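Local coordinates for protein DNA polymerase (Bacillus phage phi29, PDB 2PYL) that replicates the viral genome by protein-primed, strand-displacing DNA synthesis with high processivity, and proofreads through a 3'-5' exonuclease activity, at residues Thr301-Arg306 against Asn313-Ser318; Ile285-Cys290 against Ile323-Leu328; Lys53-Leu58 against Arg113-Val118. The protein carries 2 engineered substitutions. All blocks are in the same frame, centred on the assembly; numbering follows the deposited sequence.

Contact 1: residues Thr301-Arg306 against Asn313-Ser318; sequences TIQIKR and NEYLKS. With nucleotides of chain B.
The Gln303 side chain runs obliquely across one face of the Tyr315 ring. CB of Gln303 sits over that face, 4.1 Å from the ring centroid of Tyr315, a CH-pi contact. The Gln303 chain leaves with CG opposite its backbone N (chi1 170°) and stays extended. This carries its amide across the ring, the two planes 32° apart, toward the phosphate of DA7 of chain B. The edge of the ring meets the backbone of Thr301, with Thr301 C 3.6 Å from Tyr315 CD2. Phe230 meets Tyr315 edge-to-face.

Leu316 supplies the backbone link. Its N donates to Ile302 O at 2.8 Å, and the same oxygen receives a CA-H...O contact from Tyr315. Both segments belong to one long loop between strands 283-294 and 324-329 of the polymerization region. The chain doubles back on itself here without forming a regular sheet. Tyr340 OH ties the two limbs, with hydrogen bonds to Thr301 N, Ile302 N and Leu316 O.

On the apolar side Leu316 CD1 lies 3.8 Å from Ile304 CD1, and the two side chains cross at about a right angle. A water bridges the backbones, accepting from Ile304 N at 3.0 Å and lying 2.7 Å from Glu314 O.

On the DNA side Lys305 reaches the backbone of the strand. It bends at its last torsion (chi4 -58°), and its NZ bonds to OP2 of DA7 of chain B at 2.7 Å. The same NZ also bonds to Gly312 O, so the loop itself holds the ammonium group at the DNA backbone.

Contact 2: residues Ile285-Cys290 against Ile323-Leu328; sequences IQHIRC and IADLWL
His287 stacks on Trp327 across two antiparallel strands. The imidazole and the five-membered ring of the indole form an offset stack, centroids of His287 and Trp327 4.0 Å apart and planes at 14°. CB of His287 stands directly over the six-membered ring of Trp327, 3.5 Å from its centroid. The histidine thus covers both rings of the indole from one face.

Close packing continues on the opposite face of the ribbon. Ile288, Leu326 and Leu328 turn their side chains there, as do Cys290 and Ala324. CG2 of Ile288 touches Leu326 CB at 3.8 Å and Leu328 CD1 at 4.0 Å. Between the faces run the paired backbone bonds of a regular antiparallel ladder. Gln286-Leu328, Ile288-Leu326 and Cys290-Ala324 are the hydrogen-bonded pairs. His287-Trp327 and Arg289-Asp325 are the non-hydrogen-bonded ones.

Further along the His287 face, toward Asp325, the contact is more open to solvent and is held by polar bonds instead of packing. Asp325, an exposed residue, divides its carboxylate between two N-H donors. His287 NE2 donates to Asp325 OD1 at 2.7 Å, on the anti side of the carboxylate. Arg289 forms a salt bridge side-on, its NE and NH2 both bonding to Asp325 OD2, at 2.8 and 3.1 Å. The bend at chi3 (80°) turns the guanidinium back to this oxygen. Ile323 CG2 rests over the centre of the guanidinium face, 3.7 Å from Arg289 CZ. Asp325 should fix the rotation of the imidazole that stacks on the indole.

Strand 340-356 pairs with the other edge of strand 283-294. Helix 330-339 covers the Ile288 face through Leu333 and Met336, and Tyr224 meets the Trp327 ring.

Contact 3: residues Lys53-Leu58 against Arg113-Val118; sequences KVQADL and RKIHTV
Val118 holds the strand after the helix with both its backbone groups. Its N donates to Ala56 O at 3.1 Å, and its O accepts from Leu58 N at 2.8 Å. These bonds flank Asp57 in a parallel bridge, where strand 57-60 joins strand 114-121. Thr117 packs alongside, its CG2 3.8 Å from Leu58 CD2.

Gln55 makes the turn out of helix 44-54 with positive phi (54°). Its extended side chain passes over Ile115, with Gln55 CD 3.8 Å from Ile115 CG2. A water accepts from His116 N and lies in bonding reach of Gln55 OE1 (2.9 Å) and Lys114 O. Thr117 OG1 receives only a weak bond from Gln55 N. Its firmer partners are Val51 O and a second water, which donates to OG1 at 2.8 Å.

Further out, strand 8-15 flanks strand 57-60 on its other edge in the mixed sheet of the exonuclease region. Arg6 forms a salt bridge with Asp57 and bonds to His116 O. Asp104 binds both Lys114 and His116. Backbone bonds carry the strand junction, while two waters help link Gln55 to strand 114-121. The salt bridge with Arg6 would favour the ionised form of Asp57.

Overall arrangement
Contacts 1 and 2 are neighbours in the polymerization region. The loop of contact 1 leaves from one strand of contact 2 and returns to the other, and Ile304 packs on Ala324 and Leu326. Contact 3 lies in the exonuclease region, its centre about 51 Å from that of contact 1 and about 52 Å from that of contact 2. None is wholly core: each joins buried residues to a more open side. Contact 2 is a full antiparallel ladder, with largely apolar packing on one face and charged and aromatic pairs on the other. Contact 3 has one parallel bridge inside a sheet and a watery rim. Contact 1, the irregular one, alone bonds directly to DNA phosphate.

Contact 1: residues Thr301-Arg306 against Asn313-Ser318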
loop_
_atom_site.group_PDB
_atom_site.type_symbol
_atom_site.label_atom_id
_atom_site.label_comp_id
_atom_site.label_asym_id
_atom_site.label_seq_id
_atom_site.Cartn_x
_atom_site.Cartn_y
_atom_site.Cartn_z
ATOM N N THR C 301 11.782 -19.382 -10.826
ATOM C CA THR C 301 11.055 -18.919 -9.644
ATOM C C THR C 301 11.967 -18.368 -8.531
ATOM O O THR C 301 11.480 -17.913 -7.500
ATOM C CB THR C 301 10.116 -20.040 -9.079
ATOM O OG1 THR C 301 10.877 -21.087 -8.480
ATOM C CG2 THR C 301 9.256 -20.643 -10.183
ATOM N N ILE C 302 13.280 -18.377 -8.746
ATOM C CA ILE C 302 14.228 -17.935 -7.706
ATOM C C ILE C 302 14.713 -16.524 -7.977
ATOM O O ILE C 302 15.272 -16.235 -9.031
ATOM C CB ILE C 302 15.444 -18.856 -7.540
ATOM C CG1 ILE C 302 14.993 -20.226 -7.023
ATOM C CG2 ILE C 302 16.443 -18.244 -6.543
ATOM C CD1 ILE C 302 16.086 -21.242 -6.984
ATOM N N GLN C 303 14.488 -15.666 -6.987
ATOM C CA GLN C 303 14.967 -14.308 -6.982
ATOM C C GLN C 303 15.836 -14.155 -5.714
ATOM O O GLN C 303 15.398 -14.468 -4.606
ATOM C CB GLN C 303 13.739 -13.393 -6.980
ATOM C CG GLN C 303 13.965 -11.951 -6.755
ATOM C CD GLN C 303 12.763 -11.117 -7.163
ATOM O OE1 GLN C 303 12.556 -10.859 -8.348
ATOM N NE2 GLN C 303 11.977 -10.678 -6.184
ATOM N N ILE C 304 17.077 -13.711 -5.885
ATOM C CA ILE C 304 17.962 -13.465 -4.738
ATOM C C ILE C 304 18.317 -11.978 -4.638
ATOM O O ILE C 304 18.919 -11.390 -5.550
ATOM C CB ILE C 304 19.249 -14.337 -4.773
ATOM C CG1 ILE C 304 18.875 -15.828 -4.733
ATOM C CG2 ILE C 304 20.177 -13.964 -3.604
ATOM C CD1 ILE C 304 20.038 -16.769 -4.989
ATOM N N LYS C 305 17.932 -11.394 -3.506
ATOM C CA LYS C 305 18.094 -9.979 -3.241
ATOM C C LYS C 305 19.263 -9.698 -2.296
ATOM O O LYS C 305 19.679 -10.555 -1.518
ATOM C CB LYS C 305 16.809 -9.418 -2.641
ATOM C CG LYS C 305 15.623 -9.464 -3.585
ATOM C CD LYS C 305 14.485 -8.574 -3.091
ATOM C CE LYS C 305 13.325 -8.575 -4.057
ATOM N NZ LYS C 305 13.719 -8.122 -5.430
ATOM N N ARG C 306 19.771 -8.476 -2.388
ATOM C CA ARG C 306 20.871 -7.977 -1.551
ATOM C C ARG C 306 22.145 -8.812 -1.718
ATOM O O ARG C 306 22.844 -9.114 -0.751
ATOM C CB ARG C 306 20.429 -7.862 -0.084
ATOM C CG ARG C 306 19.382 -6.758 0.139
ATOM C CD ARG C 306 18.736 -6.830 1.532
ATOM N N ASN C 313 15.990 -8.049 -8.893
ATOM C CA ASN C 313 14.714 -8.248 -9.595
ATOM C C ASN C 313 14.702 -9.439 -10.569
ATOM O O ASN C 313 13.632 -9.898 -10.972
ATOM C CB ASN C 313 14.298 -6.972 -10.333
ATOM C CG ASN C 313 15.270 -6.573 -11.393
ATOM O OD1 ASN C 313 16.475 -6.592 -11.176
ATOM N ND2 ASN C 313 14.760 -6.210 -12.560
ATOM N N GLU C 314 15.880 -9.954 -10.917
ATOM C CA GLU C 314 15.995 -11.007 -11.937
ATOM C C GLU C 314 15.730 -12.423 -11.416
ATOM O O GLU C 314 16.331 -12.858 -10.433
ATOM C CB GLU C 314 17.370 -10.944 -12.616
ATOM C CG GLU C 314 17.495 -9.793 -13.625
ATOM C CD GLU C 314 18.764 -9.869 -14.482
ATOM O OE1 GLU C 314 19.538 -10.852 -14.352
ATOM O OE2 GLU C 314 18.975 -8.939 -15.304
ATOM N N TYR C 315 14.827 -13.138 -12.087
ATOM C CA TYR C 315 14.571 -14.555 -11.781
ATOM C C TYR C 315 15.651 -15.406 -12.435
ATOM O O TYR C 315 15.982 -15.219 -13.605
ATOM C CB TYR C 315 13.150 -14.974 -12.190
ATOM C CG TYR C 315 12.138 -14.452 -11.204
ATOM C CD1 TYR C 315 11.514 -13.224 -11.393
ATOM C CD2 TYR C 315 11.888 -15.143 -10.028
ATOM C CE1 TYR C 315 10.628 -12.734 -10.453
ATOM C CE2 TYR C 315 11.018 -14.672 -9.097
ATOM C CZ TYR C 315 10.386 -13.470 -9.307
ATOM O OH TYR C 315 9.525 -13.020 -8.357
ATOM N N LEU C 316 16.218 -16.317 -11.648
ATOM C CA LEU C 316 17.520 -16.912 -11.947
ATOM C C LEU C 316 17.404 -18.290 -12.559
ATOM O O LEU C 316 16.740 -19.185 -12.017
ATOM C CB LEU C 316 18.357 -17.005 -10.666
ATOM C CG LEU C 316 18.758 -15.688 -9.998
ATOM C CD1 LEU C 316 19.431 -15.953 -8.638
ATOM C CD2 LEU C 316 19.649 -14.851 -10.915
ATOM N N LYS C 317 18.066 -18.457 -13.693
ATOM C CA LYS C 317 18.172 -19.763 -14.343
ATOM C C LYS C 317 19.261 -20.610 -13.691
ATOM O O LYS C 317 19.239 -21.834 -13.786
ATOM C CB LYS C 317 18.433 -19.583 -15.831
ATOM C CG LYS C 317 17.259 -18.880 -16.527
ATOM C CD LYS C 317 17.285 -19.016 -18.052
ATOM C CE LYS C 317 15.898 -18.775 -18.648
ATOM N NZ LYS C 317 15.666 -19.618 -19.863
ATOM N N SER C 318 20.192 -19.942 -13.010
ATOM C CA SER C 318 21.343 -20.589 -12.403
ATOM C C SER C 318 21.904 -19.783 -11.232
ATOM O O SER C 318 21.824 -18.557 -11.237
ATOM C CB SER C 318 22.441 -20.761 -13.444
ATOM O OG SER C 318 23.612 -21.238 -12.830
ATOM P P DA B 7 10.965 -7.440 -8.267
ATOM O OP1 DA B 7 10.917 -8.573 -9.209
ATOM O OP2 DA B 7 12.167 -7.226 -7.439
ATOM O "O5'" DA B 7 10.737 -6.075 -9.041
ATOM C "C5'" DA B 7 9.689 -5.845 -9.946
ATOM C "C4'" DA B 7 9.743 -4.382 -10.350
ATOM O "O4'" DA B 7 9.222 -3.596 -9.254
ATOM C "C3'" DA B 7 11.151 -3.838 -10.641
ATOM O "O3'" DA B 7 11.252 -3.419 -12.001
ATOM C "C2'" DA B 7 11.330 -2.703 -9.646
ATOM C "C1'" DA B 7 9.900 -2.366 -9.278
ATOM N N9 DA B 7 9.795 -1.720 -7.980
ATOM C C8 DA B 7 10.352 -2.156 -6.809
ATOM N N7 DA B 7 10.125 -1.370 -5.789
ATOM C C5 DA B 7 9.343 -0.351 -6.323
ATOM C C6 DA B 7 8.763 0.804 -5.749
ATOM N N6 DA B 7 8.881 1.116 -4.464
ATOM N N1 DA B 7 8.072 1.629 -6.560
ATOM C C2 DA B 7 7.947 1.327 -7.874
ATOM N N3 DA B 7 8.436 0.264 -8.529
ATOM C C4 DA B 7 9.133 -0.543 -7.687
ATOM P P DT B 6 10.014 -8.912 -1.949
ATOM O OP1 DT B 6 10.161 -10.360 -2.263
ATOM O OP2 DT B 6 11.115 -8.202 -1.248
ATOM O "O5'" DT B 6 9.698 -8.123 -3.285
ATOM C "C5'" DT B 6 8.658 -8.543 -4.135
ATOM C "C4'" DT B 6 8.484 -7.583 -5.282
ATOM O "O4'" DT B 6 7.840 -6.404 -4.808
ATOM C "C3'" DT B 6 9.763 -7.113 -5.954
ATOM O "O3'" DT B 6 9.717 -7.552 -7.315
ATOM C "C2'" DT B 6 9.745 -5.584 -5.826
ATOM C "C1'" DT B 6 8.283 -5.297 -5.561
ATOM N N1 DT B 6 7.955 -4.078 -4.759
ATOM C C2 DT B 6 7.148 -3.102 -5.312
ATOM O O2 DT B 6 6.697 -3.138 -6.438
ATOM N N3 DT B 6 6.880 -2.047 -4.485
ATOM C C4 DT B 6 7.315 -1.834 -3.206
ATOM O O4 DT B 6 6.989 -0.821 -2.594
ATOM C C5 DT B 6 8.163 -2.870 -2.676
ATOM C C7 DT B 6 8.696 -2.751 -1.276
ATOM C C6 DT B 6 8.442 -3.928 -3.465
HETATM O O HOH W 1 18.131 -12.469 -8.432
#

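Contact 2: residues Ile285-Cys290 against Ile323-Leu328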
loop_
_atom_site.group_PDB
_atom_site.type_symbol
_atom_site.label_atom_id
_atom_site.label_comp_id
_atom_site.label_asym_id
_atom_site.label_seq_id
_atom_site.Cartn_x
_atom_site.Cartn_y
_atom_site.Cartn_z
ATOM N N ILE C 285 9.521 -23.851 7.983
ATOM C CA ILE C 285 10.471 -23.023 7.262
ATOM C C ILE C 285 11.833 -23.702 7.389
ATOM O O ILE C 285 12.230 -24.130 8.482
ATOM C CB ILE C 285 10.555 -21.578 7.802
ATOM C CG1 ILE C 285 9.216 -20.850 7.593
ATOM C CG2 ILE C 285 11.647 -20.815 7.071
ATOM C CD1 ILE C 285 9.135 -19.473 8.206
ATOM N N GLN C 286 12.532 -23.807 6.260
ATOM C CA GLN C 286 13.790 -24.525 6.168
ATOM C C GLN C 286 14.865 -23.575 5.660
ATOM O O GLN C 286 14.696 -22.935 4.629
ATOM C CB GLN C 286 13.635 -25.722 5.207
ATOM C CG GLN C 286 14.891 -26.571 4.964
ATOM C CD GLN C 286 15.254 -27.481 6.129
ATOM O OE1 GLN C 286 14.528 -28.447 6.441
ATOM N NE2 GLN C 286 16.406 -27.207 6.754
ATOM N N HIS C 287 15.963 -23.494 6.409
ATOM C CA HIS C 287 17.187 -22.857 5.959
ATOM C C HIS C 287 18.007 -23.877 5.167
ATOM O O HIS C 287 18.385 -24.933 5.690
ATOM C CB HIS C 287 17.985 -22.331 7.152
ATOM C CG HIS C 287 19.254 -21.635 6.771
ATOM N ND1 HIS C 287 20.230 -21.315 7.688
ATOM C CD2 HIS C 287 19.708 -21.201 5.569
ATOM C CE1 HIS C 287 21.228 -20.708 7.067
ATOM N NE2 HIS C 287 20.934 -20.624 5.780
ATOM N N ILE C 288 18.284 -23.547 3.912
ATOM C CA ILE C 288 18.973 -24.447 2.984
ATOM C C ILE C 288 20.125 -23.711 2.294
ATOM O O ILE C 288 19.987 -22.541 1.957
ATOM C CB ILE C 288 17.953 -25.033 1.930
ATOM C CG1 ILE C 288 18.585 -26.114 1.060
ATOM C CG2 ILE C 288 17.377 -23.937 1.029
ATOM C CD1 ILE C 288 17.561 -26.970 0.316
ATOM N N ARG C 289 21.269 -24.387 2.138
ATOM C CA ARG C 289 22.328 -23.926 1.226
ATOM C C ARG C 289 22.394 -24.839 0.003
ATOM O O ARG C 289 22.344 -26.060 0.129
ATOM C CB ARG C 289 23.701 -23.914 1.884
ATOM C CG ARG C 289 23.770 -23.286 3.253
ATOM C CD ARG C 289 25.232 -23.043 3.620
ATOM N NE ARG C 289 25.711 -21.833 2.969
ATOM C CZ ARG C 289 26.930 -21.625 2.498
ATOM N NH1 ARG C 289 27.874 -22.563 2.572
ATOM N NH2 ARG C 289 27.208 -20.456 1.930
ATOM N N CYS C 290 22.516 -24.253 -1.181
ATOM C CA CYS C 290 22.592 -25.057 -2.406
ATOM C C CYS C 290 22.985 -24.256 -3.646
ATOM O O CYS C 290 22.969 -23.025 -3.661
ATOM C CB CYS C 290 21.250 -25.765 -2.677
ATOM S SG CYS C 290 19.957 -24.649 -3.259
ATOM N N ILE C 323 27.185 -20.425 -3.997
ATOM C CA ILE C 323 26.282 -21.149 -3.097
ATOM C C ILE C 323 25.221 -20.185 -2.591
ATOM O O ILE C 323 25.545 -19.146 -2.017
ATOM C CB ILE C 323 27.045 -21.760 -1.859
ATOM C CG1 ILE C 323 28.214 -22.638 -2.302
ATOM C CG2 ILE C 323 26.110 -22.587 -0.984
ATOM C CD1 ILE C 323 29.230 -22.966 -1.156
ATOM N N ALA C 324 23.954 -20.524 -2.800
ATOM C CA ALA C 324 22.847 -19.705 -2.333
ATOM C C ALA C 324 22.424 -20.155 -0.940
ATOM O O ALA C 324 22.263 -21.338 -0.691
ATOM C CB ALA C 324 21.674 -19.775 -3.307
ATOM N N ASP C 325 22.300 -19.189 -0.031
ATOM C CA ASP C 325 21.661 -19.362 1.272
ATOM C C ASP C 325 20.202 -18.935 1.146
ATOM O O ASP C 325 19.929 -17.784 0.847
ATOM C CB ASP C 325 22.320 -18.452 2.315
ATOM C CG ASP C 325 23.317 -19.169 3.181
ATOM O OD1 ASP C 325 22.933 -19.581 4.294
ATOM O OD2 ASP C 325 24.482 -19.303 2.760
ATOM N N LEU C 326 19.269 -19.845 1.394
ATOM C CA LEU C 326 17.848 -19.551 1.220
ATOM C C LEU C 326 17.028 -19.999 2.423
ATOM O O LEU C 326 17.250 -21.069 2.983
ATOM C CB LEU C 326 17.307 -20.238 -0.030
ATOM C CG LEU C 326 18.041 -19.996 -1.347
ATOM C CD1 LEU C 326 17.508 -20.931 -2.425
ATOM C CD2 LEU C 326 17.906 -18.554 -1.766
ATOM N N TRP C 327 16.082 -19.159 2.817
ATOM C CA TRP C 327 15.117 -19.507 3.849
ATOM C C TRP C 327 13.762 -19.663 3.188
ATOM O O TRP C 327 13.291 -18.748 2.564
ATOM C CB TRP C 327 15.080 -18.429 4.922
ATOM C CG TRP C 327 16.339 -18.365 5.727
ATOM C CD1 TRP C 327 17.549 -17.857 5.328
ATOM C CD2 TRP C 327 16.512 -18.807 7.079
ATOM N NE1 TRP C 327 18.457 -17.962 6.356
ATOM C CE2 TRP C 327 17.846 -18.545 7.438
ATOM C CE3 TRP C 327 15.665 -19.416 8.019
ATOM C CZ2 TRP C 327 18.361 -18.860 8.710
ATOM C CZ3 TRP C 327 16.180 -19.734 9.290
ATOM C CH2 TRP C 327 17.514 -19.450 9.620
ATOM N N LEU C 328 13.151 -20.830 3.324
ATOM C CA LEU C 328 12.028 -21.209 2.474
ATOM C C LEU C 328 10.941 -21.926 3.243
ATOM O O LEU C 328 11.225 -22.864 3.977
ATOM C CB LEU C 328 12.491 -22.180 1.361
ATOM C CG LEU C 328 13.471 -21.691 0.302
ATOM C CD1 LEU C 328 13.900 -22.872 -0.575
ATOM C CD2 LEU C 328 12.867 -20.549 -0.522
#

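Contact 3: residues Lys53-Leu58 against Arg113-Val118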
loop_
_atom_site.group_PDB
_atom_site.type_symbol
_atom_site.label_atom_id
_atom_site.label_comp_id
_atom_site.label_asym_id
_atom_site.label_seq_id
_atom_site.Cartn_x
_atom_site.Cartn_y
_atom_site.Cartn_z
ATOM N N LYS C 53 -4.345 26.287 21.973
ATOM C CA LYS C 53 -5.304 26.367 23.077
ATOM C C LYS C 53 -6.506 25.425 22.991
ATOM O O LYS C 53 -7.219 25.277 23.986
ATOM C CB LYS C 53 -5.770 27.825 23.313
ATOM C CG LYS C 53 -6.491 28.535 22.151
ATOM C CD LYS C 53 -8.027 28.550 22.301
ATOM C CE LYS C 53 -8.723 27.659 21.253
ATOM N NZ LYS C 53 -10.164 27.390 21.603
ATOM N N VAL C 54 -6.728 24.788 21.833
ATOM C CA VAL C 54 -7.963 24.007 21.609
ATOM C C VAL C 54 -7.996 22.641 22.320
ATOM O O VAL C 54 -9.075 22.165 22.688
ATOM C CB VAL C 54 -8.314 23.843 20.092
ATOM C CG1 VAL C 54 -7.299 22.987 19.351
ATOM C CG2 VAL C 54 -9.712 23.290 19.953
ATOM N N GLN C 55 -6.825 22.034 22.530
ATOM C CA GLN C 55 -6.706 20.752 23.252
ATOM C C GLN C 55 -7.601 19.670 22.647
ATOM O O GLN C 55 -8.427 19.063 23.321
ATOM C CB GLN C 55 -7.026 20.928 24.734
ATOM C CG GLN C 55 -5.998 21.719 25.507
ATOM C CD GLN C 55 -6.257 21.646 27.005
ATOM O OE1 GLN C 55 -6.285 20.560 27.597
ATOM N NE2 GLN C 55 -6.462 22.799 27.621
ATOM N N ALA C 56 -7.423 19.448 21.353
ATOM C CA ALA C 56 -8.339 18.634 20.581
ATOM C C ALA C 56 -7.568 17.722 19.651
ATOM O O ALA C 56 -6.336 17.749 19.607
ATOM C CB ALA C 56 -9.291 19.538 19.778
ATOM N N ASP C 57 -8.322 16.908 18.921
ATOM C CA ASP C 57 -7.779 16.067 17.855
ATOM C C ASP C 57 -8.091 16.715 16.520
ATOM O O ASP C 57 -9.245 16.998 16.215
ATOM C CB ASP C 57 -8.376 14.652 17.918
ATOM C CG ASP C 57 -7.938 13.879 19.170
ATOM O OD1 ASP C 57 -7.015 14.339 19.873
ATOM O OD2 ASP C 57 -8.529 12.807 19.450
ATOM N N LEU C 58 -7.044 16.956 15.739
ATOM C CA LEU C 58 -7.135 17.598 14.441
ATOM C C LEU C 58 -6.823 16.599 13.318
ATOM O O LEU C 58 -5.984 15.703 13.481
ATOM C CB LEU C 58 -6.131 18.743 14.379
ATOM C CG LEU C 58 -6.537 20.093 14.982
ATOM C CD1 LEU C 58 -7.309 19.968 16.281
ATOM C CD2 LEU C 58 -5.318 20.967 15.145
ATOM N N ARG C 113 -2.520 15.291 33.902
ATOM C CA ARG C 113 -3.188 15.492 32.624
ATOM C C ARG C 113 -2.287 16.262 31.671
ATOM O O ARG C 113 -1.888 17.393 31.963
ATOM C CB ARG C 113 -4.513 16.245 32.809
ATOM C CG ARG C 113 -5.771 15.375 32.601
ATOM C CD ARG C 113 -7.031 16.197 32.276
ATOM N NE ARG C 113 -6.824 17.161 31.194
ATOM C CZ ARG C 113 -7.789 17.828 30.559
ATOM N NH1 ARG C 113 -9.072 17.649 30.869
ATOM N NH2 ARG C 113 -7.463 18.683 29.597
ATOM N N LYS C 114 -1.989 15.640 30.529
ATOM C CA LYS C 114 -1.174 16.258 29.491
ATOM C C LYS C 114 -1.985 17.330 28.761
ATOM O O LYS C 114 -3.130 17.097 28.357
ATOM C CB LYS C 114 -0.672 15.201 28.494
ATOM C CG LYS C 114 0.411 15.704 27.525
ATOM C CD LYS C 114 0.932 14.606 26.596
ATOM C CE LYS C 114 1.728 15.205 25.441
ATOM N NZ LYS C 114 2.390 14.208 24.581
ATOM N N ILE C 115 -1.384 18.504 28.604
ATOM C CA ILE C 115 -2.002 19.598 27.865
ATOM C C ILE C 115 -1.401 19.585 26.460
ATOM O O ILE C 115 -0.250 19.973 26.241
ATOM C CB ILE C 115 -1.799 20.967 28.569
ATOM C CG1 ILE C 115 -2.266 20.906 30.027
ATOM C CG2 ILE C 115 -2.537 22.077 27.830
ATOM C CD1 ILE C 115 -3.688 20.395 30.225
ATOM N N HIS C 116 -2.187 19.111 25.500
ATOM C CA HIS C 116 -1.668 18.907 24.161
ATOM C C HIS C 116 -2.743 18.910 23.085
ATOM O O HIS C 116 -3.921 18.662 23.356
ATOM C CB HIS C 116 -0.874 17.596 24.115
ATOM C CG HIS C 116 -1.707 16.364 24.296
ATOM N ND1 HIS C 116 -1.691 15.324 23.395
ATOM C CD2 HIS C 116 -2.575 16.005 25.271
ATOM C CE1 HIS C 116 -2.511 14.374 23.811
ATOM N NE2 HIS C 116 -3.054 14.760 24.950
ATOM N N THR C 117 -2.325 19.238 21.869
ATOM C CA THR C 117 -3.165 19.077 20.698
ATOM C C THR C 117 -2.507 18.051 19.803
ATOM O O THR C 117 -1.296 18.090 19.593
ATOM C CB THR C 117 -3.394 20.412 19.929
ATOM O OG1 THR C 117 -4.171 21.305 20.739
ATOM C CG2 THR C 117 -4.145 20.166 18.628
ATOM N N VAL C 118 -3.307 17.118 19.298
ATOM C CA VAL C 118 -2.811 16.043 18.435
ATOM C C VAL C 118 -3.395 16.198 17.030
ATOM O O VAL C 118 -4.576 16.492 16.861
ATOM C CB VAL C 118 -3.126 14.637 19.019
ATOM C CG1 VAL C 118 -2.365 13.556 18.265
ATOM C CG2 VAL C 118 -2.761 14.587 20.498
HETATM O O HOH W 2 -4.950 18.274 26.325
HETATM O O HOH W 3 -3.821 22.248 23.307
#